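Local atomic coordinates of pesticidal crystal protein Cry2Aa (Bacillus thuringiensis serovar kurstaki, PDB entry 1I5P), a protein that promotes colloidosmotic lysis by binding to the midgut epithelial cells of both dipteran and lepidopteran insect larvae. Residues 282-287 against 378-383; 429-434 against 461-466. One frame throughout, in Å; residues are numbered along the deposited sequence.

Interaction 1: 282-287 against 378-383; sequences PQQTQS and LDSGTD
L378 enters the contact through its backbone carbonyl; its side chain leads away from the loop 282-287 to L464 and S466. Between that carbonyl and the amide end of Q284 sits a water that takes a hydrogen bond from Q284 NE2 (3.1 Å); its leg to L378 O is very short and doubtful in its exact length. D379 turns from the loop, but its carboxylate bonds just ahead of it through OD1, to the backbone N of S280, while OD2 takes the N of N414. S380 does most of the direct work. Its CB lies against the extended chain of Q283, while chi1 of 71° sets the hydroxyl between its own N and carbonyl carbon and turns it to the loop. From there S380 OG donates to Q284 OE1 at 2.8 Å, tilted 29° from the carbonyl plane, and receives a weak bond from Q283 N at 3.3 Å. The bend in the Q284 chain at chi2 (87°) brings its amide oxygen back to the S380 hydroxyl. G381, on the strand that runs on to 385, follows, its CA 3.7 Å from P282 CD. A second water collects Q283 NE2 at 3.1 Å, T382 OG1 at 3.0 Å and, weakly, G381 O. The contact illustrates how a loop of the middle domain, a beta prism, can be fastened by a few polar groups. One buried hydroxyl both gives and receives, and both glutamine amides are probably fixed in rotation: NE2 of each gives to a water, while OE1 accepts from S380 OG in Q284 and bonds Y463 OH in Q283.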
loop_
_atom_site.group_PDB
_atom_site.type_symbol
_atom_site.label_atom_id
_atom_site.label_comp_id
_atom_site.label_asym_id
_atom_site.label_seq_id
_atom_site.Cartn_x
_atom_site.Cartn_y
_atom_site.Cartn_z
ATOM N N PRO A 282 -10.878 22.842 -10.370
ATOM C CA PRO A 282 -11.591 22.848 -11.649
ATOM C C PRO A 282 -10.785 22.520 -12.914
ATOM O O PRO A 282 -11.375 22.302 -13.971
ATOM C CB PRO A 282 -12.161 24.259 -11.696
ATOM C CG PRO A 282 -11.033 25.050 -11.111
ATOM C CD PRO A 282 -10.678 24.222 -9.885
ATOM N N GLN A 283 -9.455 22.491 -12.826
ATOM C CA GLN A 283 -8.625 22.203 -14.004
ATOM C C GLN A 283 -8.554 20.736 -14.430
ATOM O O GLN A 283 -8.650 20.420 -15.618
ATOM C CB GLN A 283 -7.201 22.731 -13.794
ATOM C CG GLN A 283 -7.092 24.239 -13.859
ATOM C CD GLN A 283 -5.659 24.724 -13.859
ATOM O OE1 GLN A 283 -4.804 24.169 -14.547
ATOM N NE2 GLN A 283 -5.393 25.775 -13.091
ATOM N N GLN A 284 -8.375 19.841 -13.467
ATOM C CA GLN A 284 -8.288 18.415 -13.769
ATOM C C GLN A 284 -9.695 17.895 -14.045
ATOM O O GLN A 284 -10.375 17.410 -13.146
ATOM C CB GLN A 284 -7.650 17.687 -12.585
ATOM C CG GLN A 284 -6.317 18.299 -12.167
ATOM C CD GLN A 284 -6.459 19.441 -11.167
ATOM O OE1 GLN A 284 -7.500 20.091 -11.082
ATOM N NE2 GLN A 284 -5.395 19.696 -10.412
ATOM N N THR A 285 -10.109 17.982 -15.305
ATOM C CA THR A 285 -11.459 17.606 -15.715
ATOM C C THR A 285 -11.713 16.245 -16.348
ATOM O O THR A 285 -12.841 15.756 -16.321
ATOM C CB THR A 285 -12.007 18.653 -16.700
ATOM O OG1 THR A 285 -11.034 18.880 -17.729
ATOM C CG2 THR A 285 -12.294 19.961 -15.990
ATOM N N GLN A 286 -10.695 15.631 -16.927
ATOM C CA GLN A 286 -10.912 14.351 -17.579
ATOM C C GLN A 286 -11.532 13.302 -16.662
ATOM O O GLN A 286 -11.167 13.176 -15.496
ATOM C CB GLN A 286 -9.605 13.838 -18.177
ATOM C CG GLN A 286 -9.753 12.558 -18.971
ATOM C CD GLN A 286 -8.540 12.271 -19.833
ATOM O OE1 GLN A 286 -7.458 12.806 -19.600
ATOM N NE2 GLN A 286 -8.712 11.415 -20.828
ATOM N N SER A 287 -12.486 12.557 -17.207
ATOM C CA SER A 287 -13.168 11.521 -16.450
ATOM C C SER A 287 -12.593 10.177 -16.882
ATOM O O SER A 287 -12.253 9.991 -18.048
ATOM C CB SER A 287 -14.676 11.579 -16.727
ATOM O OG SER A 287 -15.405 10.775 -15.816
ATOM N N LEU A 378 -1.368 19.321 -4.674
ATOM C CA LEU A 378 -1.611 19.147 -6.097
ATOM C C LEU A 378 -2.870 19.819 -6.632
ATOM O O LEU A 378 -3.175 19.724 -7.825
ATOM C CB LEU A 378 -1.686 17.652 -6.396
ATOM C CG LEU A 378 -0.547 16.812 -5.811
ATOM C CD1 LEU A 378 -0.931 15.336 -5.816
ATOM C CD2 LEU A 378 0.723 17.051 -6.620
ATOM N N ASP A 379 -3.598 20.492 -5.751
ATOM C CA ASP A 379 -4.842 21.156 -6.129
ATOM C C ASP A 379 -4.649 22.335 -7.073
ATOM O O ASP A 379 -3.579 22.950 -7.122
ATOM C CB ASP A 379 -5.583 21.651 -4.879
ATOM C CG ASP A 379 -6.111 20.515 -4.013
ATOM O OD1 ASP A 379 -5.983 19.335 -4.410
ATOM O OD2 ASP A 379 -6.668 20.808 -2.936
ATOM N N SER A 380 -5.702 22.632 -7.828
ATOM C CA SER A 380 -5.722 23.762 -8.744
ATOM C C SER A 380 -6.940 24.570 -8.321
ATOM O O SER A 380 -7.771 24.082 -7.553
ATOM C CB SER A 380 -5.909 23.299 -10.189
ATOM O OG SER A 380 -7.230 22.826 -10.388
ATOM N N GLY A 381 -7.052 25.793 -8.824
ATOM C CA GLY A 381 -8.189 26.620 -8.475
ATOM C C GLY A 381 -8.181 27.993 -9.124
ATOM O O GLY A 381 -7.236 28.378 -9.820
ATOM N N THR A 382 -9.252 28.741 -8.895
ATOM C CA THR A 382 -9.355 30.074 -9.456
ATOM C C THR A 382 -9.769 31.065 -8.389
ATOM O O THR A 382 -10.756 30.853 -7.688
ATOM C CB THR A 382 -10.391 30.130 -10.597
ATOM O OG1 THR A 382 -10.039 29.184 -11.613
ATOM C CG2 THR A 382 -10.434 31.527 -11.208
ATOM N N ASP A 383 -8.996 32.135 -8.248
ATOM C CA ASP A 383 -9.322 33.177 -7.290
ATOM C C ASP A 383 -9.879 34.360 -8.071
ATOM O O ASP A 383 -9.399 34.674 -9.160
ATOM C CB ASP A 383 -8.080 33.632 -6.520
ATOM C CG ASP A 383 -7.435 32.519 -5.724
ATOM O OD1 ASP A 383 -8.167 31.672 -5.174
ATOM O OD2 ASP A 383 -6.186 32.505 -5.636
HETATM O O HOH W 1 -8.072 27.201 -12.600
HETATM O O HOH W 2 -2.412 18.803 -10.066
#

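Interaction 2: 429-434 against 461-466; sequences VPLVIR and RAYLVS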
loop_
_atom_site.group_PDB
_atom_site.type_symbol
_atom_site.label_atom_id
_atom_site.label_comp_id
_atom_site.label_asym_id
_atom_site.label_seq_id
_atom_site.Cartn_x
_atom_site.Cartn_y
_atom_site.Cartn_z
ATOM N N VAL A 429 -0.172 13.575 -15.064
ATOM C CA VAL A 429 -0.899 13.416 -16.312
ATOM C C VAL A 429 -1.114 14.775 -16.963
ATOM O O VAL A 429 -1.094 15.808 -16.290
ATOM C CB VAL A 429 -2.282 12.754 -16.094
ATOM C CG1 VAL A 429 -2.106 11.362 -15.515
ATOM C CG2 VAL A 429 -3.138 13.608 -15.169
ATOM N N PRO A 430 -1.279 14.795 -18.293
ATOM C CA PRO A 430 -1.505 16.065 -18.987
ATOM C C PRO A 430 -3.001 16.379 -18.863
ATOM O O PRO A 430 -3.762 15.556 -18.347
ATOM C CB PRO A 430 -1.110 15.737 -20.420
ATOM C CG PRO A 430 -1.604 14.334 -20.553
ATOM C CD PRO A 430 -1.075 13.707 -19.265
ATOM N N LEU A 431 -3.428 17.542 -19.345
ATOM C CA LEU A 431 -4.841 17.902 -19.259
ATOM C C LEU A 431 -5.719 16.807 -19.859
ATOM O O LEU A 431 -6.750 16.441 -19.296
ATOM C CB LEU A 431 -5.109 19.229 -19.976
ATOM C CG LEU A 431 -6.565 19.720 -19.942
ATOM C CD1 LEU A 431 -7.007 19.936 -18.502
ATOM C CD2 LEU A 431 -6.693 21.013 -20.742
ATOM N N VAL A 432 -5.298 16.273 -20.998
ATOM C CA VAL A 432 -6.052 15.218 -21.663
ATOM C C VAL A 432 -5.130 14.094 -22.112
ATOM O O VAL A 432 -4.180 14.322 -22.865
ATOM C CB VAL A 432 -6.800 15.752 -22.914
ATOM C CG1 VAL A 432 -7.649 14.646 -23.523
ATOM C CG2 VAL A 432 -7.669 16.945 -22.543
ATOM N N ILE A 433 -5.405 12.883 -21.642
ATOM C CA ILE A 433 -4.614 11.722 -22.026
ATOM C C ILE A 433 -5.300 11.124 -23.246
ATOM O O ILE A 433 -6.499 10.860 -23.219
ATOM C CB ILE A 433 -4.586 10.657 -20.917
ATOM C CG1 ILE A 433 -3.997 11.254 -19.639
ATOM C CG2 ILE A 433 -3.788 9.442 -21.388
ATOM C CD1 ILE A 433 -4.135 10.367 -18.427
ATOM N N ARG A 434 -4.537 10.920 -24.314
ATOM C CA ARG A 434 -5.073 10.364 -25.552
ATOM C C ARG A 434 -5.625 8.962 -25.313
ATOM O O ARG A 434 -5.116 8.226 -24.464
ATOM C CB ARG A 434 -3.968 10.305 -26.616
ATOM C CG ARG A 434 -3.036 11.514 -26.606
ATOM C CD ARG A 434 -2.144 11.583 -27.844
ATOM N NE ARG A 434 -1.110 10.549 -27.923
ATOM C CZ ARG A 434 -0.984 9.691 -28.936
ATOM N NH1 ARG A 434 -1.838 9.735 -29.951
ATOM N NH2 ARG A 434 0.013 8.813 -28.960
ATOM N N ARG A 461 -0.499 21.136 -20.170
ATOM C CA ARG A 461 -0.460 21.182 -18.718
ATOM C C ARG A 461 0.021 19.863 -18.131
ATOM O O ARG A 461 -0.140 18.804 -18.733
ATOM C CB ARG A 461 -1.853 21.494 -18.168
ATOM C CG ARG A 461 -2.367 22.896 -18.479
ATOM C CD ARG A 461 -1.691 23.932 -17.609
ATOM N NE ARG A 461 -2.289 25.256 -17.752
ATOM C CZ ARG A 461 -2.072 26.078 -18.772
ATOM N NH1 ARG A 461 -1.263 25.722 -19.760
ATOM N NH2 ARG A 461 -2.663 27.263 -18.798
ATOM N N ALA A 462 0.619 19.945 -16.948
ATOM C CA ALA A 462 1.103 18.769 -16.244
ATOM C C ALA A 462 0.503 18.791 -14.844
ATOM O O ALA A 462 0.692 19.750 -14.104
ATOM C CB ALA A 462 2.625 18.785 -16.161
ATOM N N TYR A 463 -0.237 17.743 -14.500
ATOM C CA TYR A 463 -0.848 17.626 -13.183
ATOM C C TYR A 463 -0.215 16.413 -12.513
ATOM O O TYR A 463 -0.445 15.276 -12.917
ATOM C CB TYR A 463 -2.362 17.464 -13.319
ATOM C CG TYR A 463 -3.008 18.649 -14.008
ATOM C CD1 TYR A 463 -3.458 18.561 -15.328
ATOM C CD2 TYR A 463 -3.136 19.869 -13.347
ATOM C CE1 TYR A 463 -4.023 19.671 -15.972
ATOM C CE2 TYR A 463 -3.695 20.981 -13.976
ATOM C CZ TYR A 463 -4.138 20.877 -15.285
ATOM O OH TYR A 463 -4.689 21.989 -15.886
ATOM N N LEU A 464 0.586 16.673 -11.486
ATOM C CA LEU A 464 1.319 15.630 -10.785
ATOM C C LEU A 464 0.529 14.762 -9.823
ATOM O O LEU A 464 -0.498 15.172 -9.271
ATOM C CB LEU A 464 2.513 16.246 -10.055
ATOM C CG LEU A 464 3.356 17.176 -10.932
ATOM C CD1 LEU A 464 4.577 17.640 -10.163
ATOM C CD2 LEU A 464 3.766 16.452 -12.208
ATOM N N VAL A 465 1.045 13.553 -9.637
ATOM C CA VAL A 465 0.463 12.550 -8.765
ATOM C C VAL A 465 1.545 12.094 -7.791
ATOM O O VAL A 465 2.645 11.721 -8.209
ATOM C CB VAL A 465 -0.010 11.328 -9.594
ATOM C CG1 VAL A 465 -0.415 10.176 -8.674
ATOM C CG2 VAL A 465 -1.163 11.739 -10.509
ATOM N N SER A 466 1.253 12.138 -6.496
ATOM C CA SER A 466 2.228 11.681 -5.513
ATOM C C SER A 466 1.905 10.228 -5.148
ATOM O O SER A 466 0.740 9.862 -4.969
ATOM C CB SER A 466 2.227 12.584 -4.268
ATOM O OG SER A 466 0.939 12.723 -3.703
#
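Y463 and L431 lie side by side and point the same way, near the end of the pairing of two antiparallel strands of the middle-domain beta prism. Between these segments the pairing has one hydrogen-bonded pair, V429 with Y463: V429 N gives to Y463 O at 2.8 Å, and Y463 N returns a bond to V429 O of the same length, with an N-H...O angle of 165°. Both side chains therefore leave the same face of the sheet. V429 CG2 approaches Y463 CB at 4.3 Å, and beyond it the valine packs on F300 of helix 293-300. The phenol is turned along the neighbouring segment rather than over it. Its CG stands beside the backbone N, which places the ring, and the ring presents an edge to the residues just past the V429 pair: L431 CA sits in the ring plane, 3.8 Å from Y463 CE1. L431 then runs alongside, its CG anti to the backbone N (chi1 -180°), which carries CD1 to 3.9 Å from the same Y463 CE1. The leucine thus follows the rim of the ring out toward its hydroxyl, whose polar partner is Q283 OE1. The P430 side chain points to the other face of the sheet and touches I450. At this position the CA-H faces the partner segment: P430 CA makes a C-H...O contact to R461 O at 3.1 Å with an angle of 147° at the hydrogen, while the arginine side chain leads away to T332, S334 and N336.

In the fold
Interactions 1 and 2 form one continuous patch of the middle domain, their centres about 11 Å apart, although they follow one another along the chain. The join is made chiefly by glutamines of the loop 282-287. Q283 OE1 lies 2.6 Å from Y463 OH, a probable hydrogen bond, so the same amide that reaches water in interaction 1 also holds the phenol of interaction 2. Q286, which does not touch 378-383, places OE1 2.9 Å from I433 N, probably bonding the segment 429-434 beyond its strand. Packing completes the seam, with Q283 O 3.4 Å from L431 CD1. The loop therefore bridges strand 381-385 and the three-stranded sheet containing 422-430 and 462-469.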